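Local atomic coordinates of oxidase/hydroxylase (Streptomyces hygroscopicus subsp. hygroscopicus, PDB entry 4XCB), a protein that probably acts as a 2-oxoglutarate-dependent dioxygenase in orthosomycin biosynthesis, binding nickel, 2-oxoglutarate and a hygromycin B variant on a double-stranded beta-helix. Residues Lys140-Leu145 / Asp199-Asn204; Pro24-Ser29 / Asp71-Ala76; Leu88-Gly93 / Cys136-Ala141; Phe156-Gly161 / Ser191-Arg196. One frame throughout, in Å; residues are numbered along the deposited sequence. Where two conformers were deposited one is given.

Contact 1 (Lys140-Leu145 / Asp199-Asn204); sequences KALVYL and DVLLLN. With AKG (2-oxoglutaric acid), chain F; HY0 (hygromycin b variant), chain G.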
# COMPACT_ATOMS: atom_id res chain seq x y z
N LYS A 140 10.92 5.21 -18.66
CA LYS A 140 11.53 5.70 -19.87
C LYS A 140 12.78 6.47 -19.57
O LYS A 140 12.84 7.22 -18.59
CB LYS A 140 10.57 6.59 -20.65
CG LYS A 140 9.55 5.86 -21.44
CD LYS A 140 8.84 6.82 -22.36
CE LYS A 140 7.68 6.15 -23.03
NZ LYS A 140 6.75 7.16 -23.63
N ALA A 141 13.78 6.32 -20.43
CA ALA A 141 14.90 7.24 -20.45
C ALA A 141 14.73 8.13 -21.66
O ALA A 141 14.79 7.68 -22.80
CB ALA A 141 16.22 6.49 -20.50
N LEU A 142 14.49 9.41 -21.41
CA LEU A 142 14.44 10.40 -22.47
C LEU A 142 15.81 11.05 -22.61
O LEU A 142 16.29 11.70 -21.69
CB LEU A 142 13.38 11.47 -22.17
CG LEU A 142 11.97 11.03 -21.80
CD1 LEU A 142 11.12 12.23 -21.44
CD2 LEU A 142 11.32 10.30 -22.93
N VAL A 143 16.42 10.86 -23.77
CA VAL A 143 17.69 11.48 -24.09
C VAL A 143 17.43 12.71 -24.96
O VAL A 143 17.10 12.60 -26.16
CB VAL A 143 18.63 10.50 -24.83
CG1 VAL A 143 19.98 11.19 -25.08
CG2 VAL A 143 18.79 9.20 -24.03
N TYR A 144 17.58 13.89 -24.38
CA TYR A 144 17.31 15.10 -25.13
C TYR A 144 18.49 15.47 -25.99
O TYR A 144 19.65 15.39 -25.56
CB TYR A 144 16.94 16.25 -24.19
CG TYR A 144 15.57 16.10 -23.59
CD1 TYR A 144 15.40 15.49 -22.35
CD2 TYR A 144 14.44 16.54 -24.28
CE1 TYR A 144 14.13 15.34 -21.80
CE2 TYR A 144 13.16 16.39 -23.73
CZ TYR A 144 13.02 15.79 -22.50
OH TYR A 144 11.76 15.65 -21.95
N LEU A 145 18.21 15.88 -27.22
CA LEU A 145 19.25 16.19 -28.19
C LEU A 145 19.13 17.63 -28.63
O LEU A 145 19.69 18.02 -29.65
CB LEU A 145 19.16 15.26 -29.41
CG LEU A 145 19.30 13.76 -29.15
CD1 LEU A 145 19.18 12.97 -30.46
CD2 LEU A 145 20.61 13.46 -28.44
N ASP A 199 21.30 15.76 -21.64
CA ASP A 199 20.66 15.36 -20.40
C ASP A 199 19.76 14.15 -20.60
O ASP A 199 19.22 13.94 -21.69
CB ASP A 199 19.79 16.49 -19.83
CG ASP A 199 20.58 17.70 -19.37
OD1 ASP A 199 21.82 17.63 -19.26
OD2 ASP A 199 19.92 18.73 -19.07
N VAL A 200 19.58 13.38 -19.54
CA VAL A 200 18.63 12.26 -19.53
C VAL A 200 17.51 12.57 -18.53
O VAL A 200 17.79 12.93 -17.39
CB VAL A 200 19.32 10.96 -19.14
CG1 VAL A 200 18.30 9.84 -18.96
CG2 VAL A 200 20.35 10.55 -20.21
N LEU A 201 16.26 12.44 -18.96
CA LEU A 201 15.14 12.46 -18.02
C LEU A 201 14.67 11.01 -17.85
O LEU A 201 14.17 10.38 -18.79
CB LEU A 201 14.02 13.40 -18.52
CG LEU A 201 12.93 13.89 -17.54
CD1 LEU A 201 12.20 15.08 -18.14
CD2 LEU A 201 11.92 12.76 -17.22
N LEU A 202 14.86 10.50 -16.63
CA LEU A 202 14.40 9.17 -16.24
C LEU A 202 12.98 9.33 -15.71
O LEU A 202 12.76 10.10 -14.78
CB LEU A 202 15.31 8.59 -15.16
CG LEU A 202 15.12 7.15 -14.69
CD1 LEU A 202 15.60 6.19 -15.76
CD2 LEU A 202 15.88 6.90 -13.40
N LEU A 203 12.02 8.59 -16.27
CA LEU A 203 10.60 8.89 -16.05
C LEU A 203 9.79 7.66 -15.64
O LEU A 203 9.78 6.66 -16.34
CB LEU A 203 10.01 9.49 -17.33
CG LEU A 203 8.52 9.79 -17.38
CD1 LEU A 203 8.17 10.84 -16.34
CD2 LEU A 203 8.15 10.30 -18.77
N ASN A 204 9.13 7.75 -14.50
CA ASN A 204 8.09 6.80 -14.10
C ASN A 204 6.85 7.05 -14.94
O ASN A 204 6.25 8.12 -14.84
CB ASN A 204 7.77 6.96 -12.61
CG ASN A 204 6.83 5.88 -12.07
OD1 ASN A 204 6.11 5.25 -12.83
ND2 ASN A 204 6.83 5.69 -10.75
C1 AKG F . 6.42 10.80 -24.57
O1 AKG F . 5.57 10.00 -24.07
O2 AKG F . 6.96 10.55 -25.69
C2 AKG F . 6.80 12.04 -23.81
O5 AKG F . 6.34 12.18 -22.69
C3 AKG F . 7.68 13.09 -24.47
C4 AKG F . 8.38 14.00 -23.49
C5 AKG F . 9.00 15.18 -24.22
O3 AKG F . 9.74 15.98 -23.60
O4 AKG F . 8.76 15.34 -25.45
C1 HY0 G . -3.44 6.63 -26.42
C2 HY0 G . -4.89 6.80 -26.83
C3 HY0 G . -5.03 6.57 -28.33
C4 HY0 G . -4.15 7.54 -29.10
C5 HY0 G . -2.69 7.48 -28.64
C6 HY0 G . -2.56 7.62 -27.15
N7 HY0 G . -5.66 5.86 -26.12
O8 HY0 G . -3.35 6.90 -25.04
N9 HY0 G . -4.22 7.22 -30.49
C10 HY0 G . -5.45 7.77 -31.04
O11 HY0 G . -2.00 8.55 -29.24
C12 HY0 G . 0.69 7.82 -25.35
C13 HY0 G . -0.61 8.30 -25.92
O14 HY0 G . -0.50 9.52 -26.62
C15 HY0 G . -0.03 10.53 -25.78
C16 HY0 G . 1.44 10.27 -25.58
C17 HY0 G . 1.57 8.88 -24.83
O18 HY0 G . -1.17 7.34 -26.81
C19 HY0 G . -0.25 11.88 -26.46
O20 HY0 G . -1.65 12.16 -26.45
O21 HY0 G . 2.10 10.22 -26.78
O22 HY0 G . 2.86 8.47 -24.94
C23 HY0 G . 2.82 7.14 -25.50
C24 HY0 G . 4.02 6.94 -26.37
C25 HY0 G . 4.18 5.47 -26.70
C26 HY0 G . 4.18 4.61 -25.45
C27 HY0 G . 2.91 4.87 -24.71
O28 HY0 G . 2.85 6.24 -24.41
O29 HY0 G . 1.54 7.02 -26.26
O30 HY0 G . 3.89 7.64 -27.61
O31 HY0 G . 5.37 5.31 -27.45
O32 HY0 G . 5.30 4.91 -24.61
C33 HY0 G . 2.89 4.08 -23.39
C34 HY0 G . 1.46 3.93 -22.92
O35 HY0 G . 0.77 2.96 -23.68
N36 HY0 G . 3.58 4.83 -22.41
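Tyr144 offers Leu201 and 2-oxoglutarate the same part of its ring, the edge, with both partners in the ring plane. Its CE1 lies 3.8 Å from Leu201 CB, the two side chains running alongside each other, and at the far end OH gives a hydrogen bond of 2.6 Å to AKG O3. CG sits anti to the carbonyl carbon (chi1 -73°), which sends the phenol past Leu201 to the ligand. A phenylalanine here would lack the hydroxyl and would probably leave the O3 carboxylate without its bond from this side chain.

Leu142 CD1 lies 3.9 Å from AKG C4, apolar carbon against the cosubstrate's methylene. Lys140, extended beyond CG, brings NZ to HY0 O32 at 2.9 Å and also bonds Tyr92. The two strands that carry these side chains are antiparallel: Leu142 and Leu201 exchange two backbone bonds, the one from Leu142 N nearly straight at 174°. On the other side of the sheet Ala141 and Val200 are small enough to sit under helix 72-82.

Three side chains of strand 140-144 thus match parts of the cosubstrate: phenol to distal carboxylate, leucine to methylene, and Lys140 NZ, 3.1 Å from AKG O1, near the carboxylate at the other end.

Contact 2 (Pro24-Ser29 / Asp71-Ala76); sequences PGVFGS and DDRLLA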
# COMPACT_ATOMS: atom_id res chain seq x y z
N PRO A 24 21.87 15.35 -15.46
CA PRO A 24 22.49 16.29 -16.40
C PRO A 24 23.76 15.77 -17.06
O PRO A 24 24.56 15.05 -16.44
CB PRO A 24 22.80 17.50 -15.52
CG PRO A 24 23.04 16.92 -14.18
CD PRO A 24 22.08 15.77 -14.05
N GLY A 25 23.95 16.15 -18.32
CA GLY A 25 25.20 15.93 -19.02
C GLY A 25 25.65 14.49 -19.18
O GLY A 25 26.84 14.22 -19.16
N VAL A 26 24.71 13.56 -19.33
CA VAL A 26 25.07 12.16 -19.45
C VAL A 26 25.85 11.89 -20.74
O VAL A 26 26.79 11.09 -20.78
CB VAL A 26 23.82 11.27 -19.41
CG1 VAL A 26 24.18 9.81 -19.56
CG2 VAL A 26 23.09 11.48 -18.09
N PHE A 27 25.46 12.59 -21.79
CA PHE A 27 26.11 12.40 -23.08
C PHE A 27 26.80 13.67 -23.50
O PHE A 27 26.25 14.76 -23.38
CB PHE A 27 25.10 11.94 -24.12
CG PHE A 27 24.42 10.66 -23.76
CD1 PHE A 27 25.04 9.44 -24.00
CD2 PHE A 27 23.18 10.66 -23.16
CE1 PHE A 27 24.42 8.26 -23.66
CE2 PHE A 27 22.56 9.49 -22.81
CZ PHE A 27 23.18 8.28 -23.06
N GLY A 28 28.03 13.53 -23.99
CA GLY A 28 28.83 14.69 -24.36
C GLY A 28 28.37 15.30 -25.66
O GLY A 28 27.61 14.67 -26.40
N SER A 29 28.85 16.51 -25.94
CA SER A 29 28.47 17.23 -27.15
C SER A 29 28.78 16.43 -28.42
O SER A 29 28.00 16.42 -29.36
CB SER A 29 29.16 18.60 -27.19
OG SER A 29 30.50 18.52 -26.74
N ASP A 71 23.19 1.14 -23.47
CA ASP A 71 24.27 1.88 -22.81
C ASP A 71 24.08 1.82 -21.30
O ASP A 71 22.98 2.08 -20.80
CB ASP A 71 24.29 3.34 -23.31
CG ASP A 71 25.60 4.06 -23.02
OD1 ASP A 71 25.98 4.22 -21.84
OD2 ASP A 71 26.26 4.50 -23.98
N ASP A 72 25.12 1.48 -20.54
CA ASP A 72 24.95 1.42 -19.08
C ASP A 72 24.65 2.78 -18.44
O ASP A 72 24.24 2.83 -17.28
CB ASP A 72 26.18 0.79 -18.41
CG ASP A 72 27.46 1.51 -18.76
OD1 ASP A 72 27.43 2.40 -19.63
OD2 ASP A 72 28.51 1.16 -18.16
N ARG A 73 24.85 3.87 -19.17
CA ARG A 73 24.50 5.18 -18.62
C ARG A 73 22.99 5.31 -18.55
O ARG A 73 22.46 6.11 -17.78
CB ARG A 73 25.10 6.31 -19.47
CG ARG A 73 26.57 6.55 -19.16
CD ARG A 73 27.20 7.52 -20.15
NE ARG A 73 27.25 6.99 -21.51
CZ ARG A 73 27.73 7.65 -22.55
NH1 ARG A 73 28.20 8.88 -22.38
NH2 ARG A 73 27.76 7.09 -23.76
N LEU A 74 22.29 4.53 -19.38
CA LEU A 74 20.83 4.43 -19.27
C LEU A 74 20.42 3.26 -18.41
O LEU A 74 19.54 3.38 -17.57
CB LEU A 74 20.20 4.27 -20.65
CG LEU A 74 20.45 5.37 -21.68
CD1 LEU A 74 19.50 5.21 -22.86
CD2 LEU A 74 20.27 6.74 -21.05
N LEU A 75 21.05 2.10 -18.63
CA LEU A 75 20.60 0.90 -17.95
C LEU A 75 20.84 0.94 -16.46
O LEU A 75 20.02 0.45 -15.69
CB LEU A 75 21.28 -0.34 -18.54
CG LEU A 75 20.94 -0.70 -19.98
CD1 LEU A 75 21.46 -2.09 -20.25
CD2 LEU A 75 19.45 -0.63 -20.22
N ALA A 76 21.95 1.53 -16.02
CA ALA A 76 22.23 1.49 -14.59
C ALA A 76 21.17 2.27 -13.78
O ALA A 76 20.63 1.73 -12.82
CB ALA A 76 23.65 1.99 -14.31
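Val26 and Arg73 mark where the loop 24-29, which has no regular structure, passes the first turn of helix 72-82, their CA atoms 7.1 Å apart. The side chains of the two slide past each other in opposite directions, and Val26 CG1 rests 3.6 Å from Arg73 CB, branched carbon against the aliphatic part of the arginine. The same CG1 also lies over one face of the Phe27 ring. That ring meets the guanidinium obliquely, the planes 57° apart: Phe27 CD1 stands 3.4 Å above the guanidinium plane, near its rim. At the ring's own edge, CZ touches Leu74 CD2 at 3.9 Å.

Arg73 is bent at chi3 (-66°), which turns its end back to Asp71. It grips that carboxylate side-on, NE to OD1 and NH2 to OD2, together a salt bridge, with Arg73 NH2 3.0 Å from Asp71 OD2; NH2 has a second acidic partner in Glu31. NH1 reaches across to Val26 O in a weak bond of 3.1 Å. A leucine in place of Arg73 would probably leave Asp71 and Glu31 without their shared positive partner and Phe27 CD1 without its flat neighbour.

Asp71 is well chosen for its place, because OD1 also accepts from Arg73 N at 2.9 Å through its anti lone pair. This is an aspartate N-cap, opening a helix that packs through Leu74 on Ala141, Val143 and Val200 of the main sheet, as helices do on the outside of double-stranded beta-helix oxygenases.

Contact 3 (Leu88-Gly93 / Cys136-Ala141); sequences LLEGYG and CPYVKA. With HY0 (hygromycin b variant), chain G; AKG (2-oxoglutaric acid), chain F.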
# COMPACT_ATOMS: atom_id res chain seq x y z
N LEU A 88 13.91 -4.40 -22.97
CA LEU A 88 13.68 -3.18 -23.74
C LEU A 88 12.31 -3.23 -24.40
O LEU A 88 12.04 -4.15 -25.19
CB LEU A 88 14.79 -3.02 -24.78
CG LEU A 88 14.62 -1.85 -25.76
CD1 LEU A 88 14.77 -0.52 -25.06
CD2 LEU A 88 15.63 -1.97 -26.90
N LEU A 89 11.44 -2.27 -24.10
CA LEU A 89 10.06 -2.35 -24.58
C LEU A 89 9.80 -1.50 -25.82
O LEU A 89 8.92 -1.81 -26.63
CB LEU A 89 9.08 -1.95 -23.47
CG LEU A 89 9.15 -2.79 -22.21
CD1 LEU A 89 8.14 -2.22 -21.24
CD2 LEU A 89 8.88 -4.26 -22.48
N GLU A 90 10.58 -0.44 -25.98
CA GLU A 90 10.45 0.44 -27.14
C GLU A 90 11.62 1.40 -27.24
O GLU A 90 12.31 1.66 -26.26
CB GLU A 90 9.15 1.23 -27.09
CG GLU A 90 8.97 2.01 -25.81
CD GLU A 90 7.71 2.86 -25.81
OE1 GLU A 90 7.29 3.28 -24.71
OE2 GLU A 90 7.15 3.12 -26.90
N GLY A 91 11.85 1.93 -28.43
CA GLY A 91 12.83 2.98 -28.60
C GLY A 91 12.43 3.80 -29.80
O GLY A 91 12.36 3.28 -30.92
N TYR A 92 12.15 5.08 -29.57
CA TYR A 92 11.68 5.94 -30.65
C TYR A 92 12.28 7.33 -30.57
O TYR A 92 12.90 7.70 -29.57
CB TYR A 92 10.15 6.02 -30.66
CG TYR A 92 9.55 6.61 -29.41
CD1 TYR A 92 9.22 5.80 -28.33
CD2 TYR A 92 9.28 7.96 -29.32
CE1 TYR A 92 8.66 6.32 -27.18
CE2 TYR A 92 8.73 8.50 -28.18
CZ TYR A 92 8.42 7.67 -27.12
OH TYR A 92 7.86 8.22 -25.99
N GLY A 93 12.09 8.10 -31.63
CA GLY A 93 12.57 9.47 -31.66
C GLY A 93 11.44 10.41 -31.98
O GLY A 93 10.48 10.01 -32.62
N CYS A 136 9.26 0.01 -10.21
CA CYS A 136 8.39 0.64 -11.20
C CYS A 136 8.41 -0.17 -12.47
O CYS A 136 9.47 -0.36 -13.05
CB CYS A 136 8.83 2.08 -11.50
SG CYS A 136 9.04 3.08 -10.02
N PRO A 137 7.25 -0.64 -12.91
CA PRO A 137 7.31 -1.59 -14.03
C PRO A 137 7.49 -0.96 -15.41
O PRO A 137 7.85 -1.69 -16.34
CB PRO A 137 5.96 -2.31 -13.94
CG PRO A 137 5.06 -1.31 -13.34
CD PRO A 137 5.89 -0.51 -12.37
N TYR A 138 7.26 0.34 -15.59
CA TYR A 138 7.41 0.92 -16.91
C TYR A 138 8.09 2.26 -16.74
O TYR A 138 7.48 3.19 -16.22
CB TYR A 138 6.06 1.09 -17.61
CG TYR A 138 6.13 1.13 -19.12
CD1 TYR A 138 5.40 0.23 -19.89
CD2 TYR A 138 6.94 2.04 -19.78
CE1 TYR A 138 5.46 0.25 -21.26
CE2 TYR A 138 7.00 2.07 -21.16
CZ TYR A 138 6.27 1.18 -21.90
OH TYR A 138 6.32 1.18 -23.28
N VAL A 139 9.36 2.34 -17.15
CA VAL A 139 10.09 3.59 -17.08
C VAL A 139 10.71 3.92 -18.43
O VAL A 139 10.97 3.03 -19.28
CB VAL A 139 11.18 3.56 -15.99
CG1 VAL A 139 10.55 3.24 -14.61
CG2 VAL A 139 12.22 2.54 -16.33
N LYS A 140 10.92 5.21 -18.66
CA LYS A 140 11.53 5.70 -19.87
C LYS A 140 12.78 6.47 -19.57
O LYS A 140 12.84 7.22 -18.59
CB LYS A 140 10.57 6.59 -20.65
CG LYS A 140 9.55 5.86 -21.44
CD LYS A 140 8.84 6.82 -22.36
CE LYS A 140 7.68 6.15 -23.03
NZ LYS A 140 6.75 7.16 -23.63
N ALA A 141 13.78 6.32 -20.43
CA ALA A 141 14.90 7.24 -20.45
C ALA A 141 14.73 8.13 -21.66
O ALA A 141 14.79 7.68 -22.80
CB ALA A 141 16.22 6.49 -20.50
C1 HY0 G . -3.44 6.63 -26.42
C2 HY0 G . -4.89 6.80 -26.83
C3 HY0 G . -5.03 6.57 -28.33
C4 HY0 G . -4.15 7.54 -29.10
C5 HY0 G . -2.69 7.48 -28.64
C6 HY0 G . -2.56 7.62 -27.15
N7 HY0 G . -5.66 5.86 -26.12
O8 HY0 G . -3.35 6.90 -25.04
N9 HY0 G . -4.22 7.22 -30.49
C10 HY0 G . -5.45 7.77 -31.04
O11 HY0 G . -2.00 8.55 -29.24
C12 HY0 G . 0.69 7.82 -25.35
C13 HY0 G . -0.61 8.30 -25.92
O14 HY0 G . -0.50 9.52 -26.62
C15 HY0 G . -0.03 10.53 -25.78
C16 HY0 G . 1.44 10.27 -25.58
C17 HY0 G . 1.57 8.88 -24.83
O18 HY0 G . -1.17 7.34 -26.81
C19 HY0 G . -0.25 11.88 -26.46
O20 HY0 G . -1.65 12.16 -26.45
O21 HY0 G . 2.10 10.22 -26.78
O22 HY0 G . 2.86 8.47 -24.94
C23 HY0 G . 2.82 7.14 -25.50
C24 HY0 G . 4.02 6.94 -26.37
C25 HY0 G . 4.18 5.47 -26.70
C26 HY0 G . 4.18 4.61 -25.45
C27 HY0 G . 2.91 4.87 -24.71
O28 HY0 G . 2.85 6.24 -24.41
O29 HY0 G . 1.54 7.02 -26.26
O30 HY0 G . 3.89 7.64 -27.61
O31 HY0 G . 5.37 5.31 -27.45
O32 HY0 G . 5.30 4.91 -24.61
C33 HY0 G . 2.89 4.08 -23.39
C34 HY0 G . 1.46 3.93 -22.92
O35 HY0 G . 0.77 2.96 -23.68
N36 HY0 G . 3.58 4.83 -22.41
C1 AKG F . 6.42 10.80 -24.57
O1 AKG F . 5.57 10.00 -24.07
O2 AKG F . 6.96 10.55 -25.69
C2 AKG F . 6.80 12.04 -23.81
O5 AKG F . 6.34 12.18 -22.69
C3 AKG F . 7.68 13.09 -24.47
C4 AKG F . 8.38 14.00 -23.49
C5 AKG F . 9.00 15.18 -24.22
O3 AKG F . 9.74 15.98 -23.60
O4 AKG F . 8.76 15.34 -25.45
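Glu90 reaches from its strand to Tyr138 and to the bound hygromycin B variant. At CB the chain turns into the crowded position, CG between the backbone N and the carbonyl carbon (chi1 55°), and from there it runs out extended. CG passes 3.8 Å from Tyr138 OH. CD then comes closer to that hydroxyl, and OE1 accepts from it at 2.7 Å. The phenol approaches from above the carboxylate, whose plane stands 84° from that of the ring, while OE1 itself lies at the ring's edge. OE1 takes a second hydrogen bond, from HY0 O32 at 2.6 Å, and OE2 one from HY0 O31 at 2.9 Å, so that both oxygens of the carboxylate serve the sugar.

Leu89 points the same way, because it and Glu90 both face Gly226 in a classic beta bulge. Its CD1 sits over the face of the Tyr138 ring, offset toward the rim and 4.0 Å from the centroid, a CH-pi contact that is likely to limit the movement of the ring whose hydroxyl meets Glu90.

Further along, Tyr92 OH receives a hydrogen bond from Lys140 NZ at 2.8 Å and gives one to AKG O2 at 2.5 Å, with both partners in the ring plane. Arg54 makes a cation-pi contact with this ring. Lys140 NZ stays 4.1 Å from Glu90 OE1, too far for a salt bridge though the opposite charges probably attract.

The chemistry is a network of hydrogen bonds: the one from Tyr138 is likely to restrain the carboxylate that binds the sugar, and Tyr92 and Lys140 join that sugar site to the cosubstrate.

Contact 4 (Phe156-Gly161 / Ser191-Arg196); sequences FCYVQG and SDVFVR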
# COMPACT_ATOMS: atom_id res chain seq x y z
N PHE A 156 8.98 19.99 -21.25
CA PHE A 156 8.35 18.92 -20.50
C PHE A 156 7.58 19.54 -19.33
O PHE A 156 8.07 20.48 -18.69
CB PHE A 156 9.42 17.95 -20.03
CG PHE A 156 8.91 16.77 -19.26
CD1 PHE A 156 8.70 16.86 -17.89
CD2 PHE A 156 8.69 15.56 -19.90
CE1 PHE A 156 8.25 15.77 -17.18
CE2 PHE A 156 8.25 14.46 -19.19
CZ PHE A 156 8.02 14.57 -17.84
N CYS A 157 6.38 19.03 -19.08
CA CYS A 157 5.64 19.44 -17.89
C CYS A 157 4.94 18.25 -17.27
O CYS A 157 4.68 17.25 -17.94
CB CYS A 157 4.64 20.56 -18.21
SG CYS A 157 3.45 20.26 -19.50
N TYR A 158 4.62 18.38 -16.00
CA TYR A 158 4.05 17.27 -15.25
C TYR A 158 3.15 17.78 -14.13
O TYR A 158 3.32 18.91 -13.63
CB TYR A 158 5.16 16.39 -14.65
CG TYR A 158 5.97 17.14 -13.62
CD1 TYR A 158 6.95 18.04 -14.02
CD2 TYR A 158 5.71 17.01 -12.26
CE1 TYR A 158 7.67 18.76 -13.09
CE2 TYR A 158 6.43 17.72 -11.33
CZ TYR A 158 7.41 18.60 -11.75
OH TYR A 158 8.14 19.32 -10.85
N VAL A 159 2.19 16.96 -13.74
CA VAL A 159 1.35 17.30 -12.60
C VAL A 159 1.99 16.75 -11.34
O VAL A 159 2.20 15.54 -11.22
CB VAL A 159 -0.07 16.76 -12.80
CG1 VAL A 159 -0.95 16.98 -11.55
CG2 VAL A 159 -0.68 17.36 -14.07
N GLN A 160 2.30 17.63 -10.38
CA GLN A 160 3.01 17.24 -9.17
C GLN A 160 2.35 16.07 -8.45
O GLN A 160 1.14 16.10 -8.20
CB GLN A 160 3.09 18.44 -8.23
CG GLN A 160 3.96 18.23 -7.04
CD GLN A 160 3.84 19.35 -6.02
OE1 GLN A 160 4.04 19.14 -4.82
NE2 GLN A 160 3.53 20.55 -6.48
N GLY A 161 3.13 15.04 -8.13
CA GLY A 161 2.63 13.90 -7.38
C GLY A 161 1.61 13.02 -8.09
O GLY A 161 1.01 12.13 -7.47
N SER A 191 3.89 21.78 -13.42
CA SER A 191 5.23 22.36 -13.36
C SER A 191 6.01 22.03 -14.61
O SER A 191 5.73 21.04 -15.29
CB SER A 191 5.98 21.85 -12.13
OG SER A 191 5.35 22.29 -10.94
N ASP A 192 7.01 22.86 -14.90
CA ASP A 192 7.85 22.70 -16.08
C ASP A 192 9.24 22.22 -15.72
O ASP A 192 9.74 22.50 -14.62
CB ASP A 192 7.95 24.02 -16.84
CG ASP A 192 6.63 24.48 -17.39
OD1 ASP A 192 6.21 23.94 -18.43
OD2 ASP A 192 6.01 25.39 -16.79
N VAL A 193 9.86 21.52 -16.66
CA VAL A 193 11.21 21.00 -16.49
C VAL A 193 12.07 21.42 -17.67
O VAL A 193 11.70 21.19 -18.82
CB VAL A 193 11.23 19.46 -16.40
CG1 VAL A 193 12.67 18.96 -16.30
CG2 VAL A 193 10.41 18.97 -15.23
N PHE A 194 13.21 22.05 -17.38
CA PHE A 194 14.08 22.52 -18.45
C PHE A 194 15.30 21.63 -18.55
O PHE A 194 15.79 21.12 -17.55
CB PHE A 194 14.46 23.98 -18.20
CG PHE A 194 13.27 24.85 -17.99
CD1 PHE A 194 12.26 24.88 -18.94
CD2 PHE A 194 13.11 25.59 -16.84
CE1 PHE A 194 11.14 25.66 -18.77
CE2 PHE A 194 11.99 26.38 -16.65
CZ PHE A 194 11.00 26.42 -17.61
N VAL A 195 15.76 21.39 -19.77
CA VAL A 195 16.87 20.46 -19.98
C VAL A 195 17.87 20.99 -20.99
O VAL A 195 17.54 21.87 -21.79
CB VAL A 195 16.38 19.06 -20.46
CG1 VAL A 195 15.63 18.34 -19.34
CG2 VAL A 195 15.51 19.19 -21.69
N ARG A 196 19.07 20.43 -20.96
CA ARG A 196 20.10 20.73 -21.96
C ARG A 196 20.34 19.51 -22.82
O ARG A 196 20.05 18.38 -22.39
CB ARG A 196 21.40 21.17 -21.28
CG ARG A 196 21.27 22.50 -20.57
CD ARG A 196 21.18 23.66 -21.56
NE ARG A 196 21.41 24.92 -20.87
CZ ARG A 196 21.53 26.11 -21.46
NH1 ARG A 196 21.44 26.21 -22.78
NH2 ARG A 196 21.75 27.19 -20.73
O HOH W 1 11.93 20.03 -21.22
O HOH W 2 9.92 21.23 -12.12
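Val193 CG2 touches two aromatic side chains, 3.5 Å from Tyr158 CE1 and 3.8 Å from Phe156 CD1. The Phe156 side chain runs alongside the valine, whereas that of Tyr158 crosses it at about a right angle. Tyr158 has CG between its backbone N and carbonyl carbon (chi1 65°), and this turns the ring across the neighbouring strand, over Ser191, whose CB is 3.6 Å from the phenol OH; a residue as small as serine leaves room for the ring to lie there.

The backbone pairing brings these side chains together. Tyr158 and Ser191 form an antiparallel hydrogen-bonded pair, with Ser191 N reaching Tyr158 O at 2.9 Å and 170°. Strand 190-193 is an edge strand, within this chain, of a four-stranded sheet, one of the two sheets of the double-stranded beta-helix. Val193 N donates to Phe156 O, while a water links Phe156 N with Val193 O. A second water, at the edge of the Tyr158 ring, joins its OH to Asp192 O.

On the other face, Asp192 OD1 lies 3.7 Å from Cys157 CB and is held by a salt bridge to Arg212. Farther out, Phe20 meets the Tyr158 ring, and Phe156 packs on Leu201, Leu203 and the 2-oxoglutarate.

How the contacts relate
Contacts 1 and 3 share strand 139-144, and their centres lie about 10 Å apart. Lys140 belongs to both and lies about 4 Å, side chain to ion, from the nickel, which His105 and His209 bind. Contact 4, nested in the chain between the two strands of contact 1, comes from the other sheet: Phe156 CD2 touches Tyr144 OH at 3.7 Å, and so the two sheets close round the 2-oxoglutarate. Contact 2 covers the opposite side of the main sheet. Val200 CG2 meets Phe27 CE2 at 3.6 Å there, and Asp199 OD1 probably bonds Gly25 N. The side chain of Leu74 is about 14 Å from the bound 2-oxoglutarate (AKG). Contact 2 thus belongs to the outer shell, its centre about 20 Å from that of contact 4.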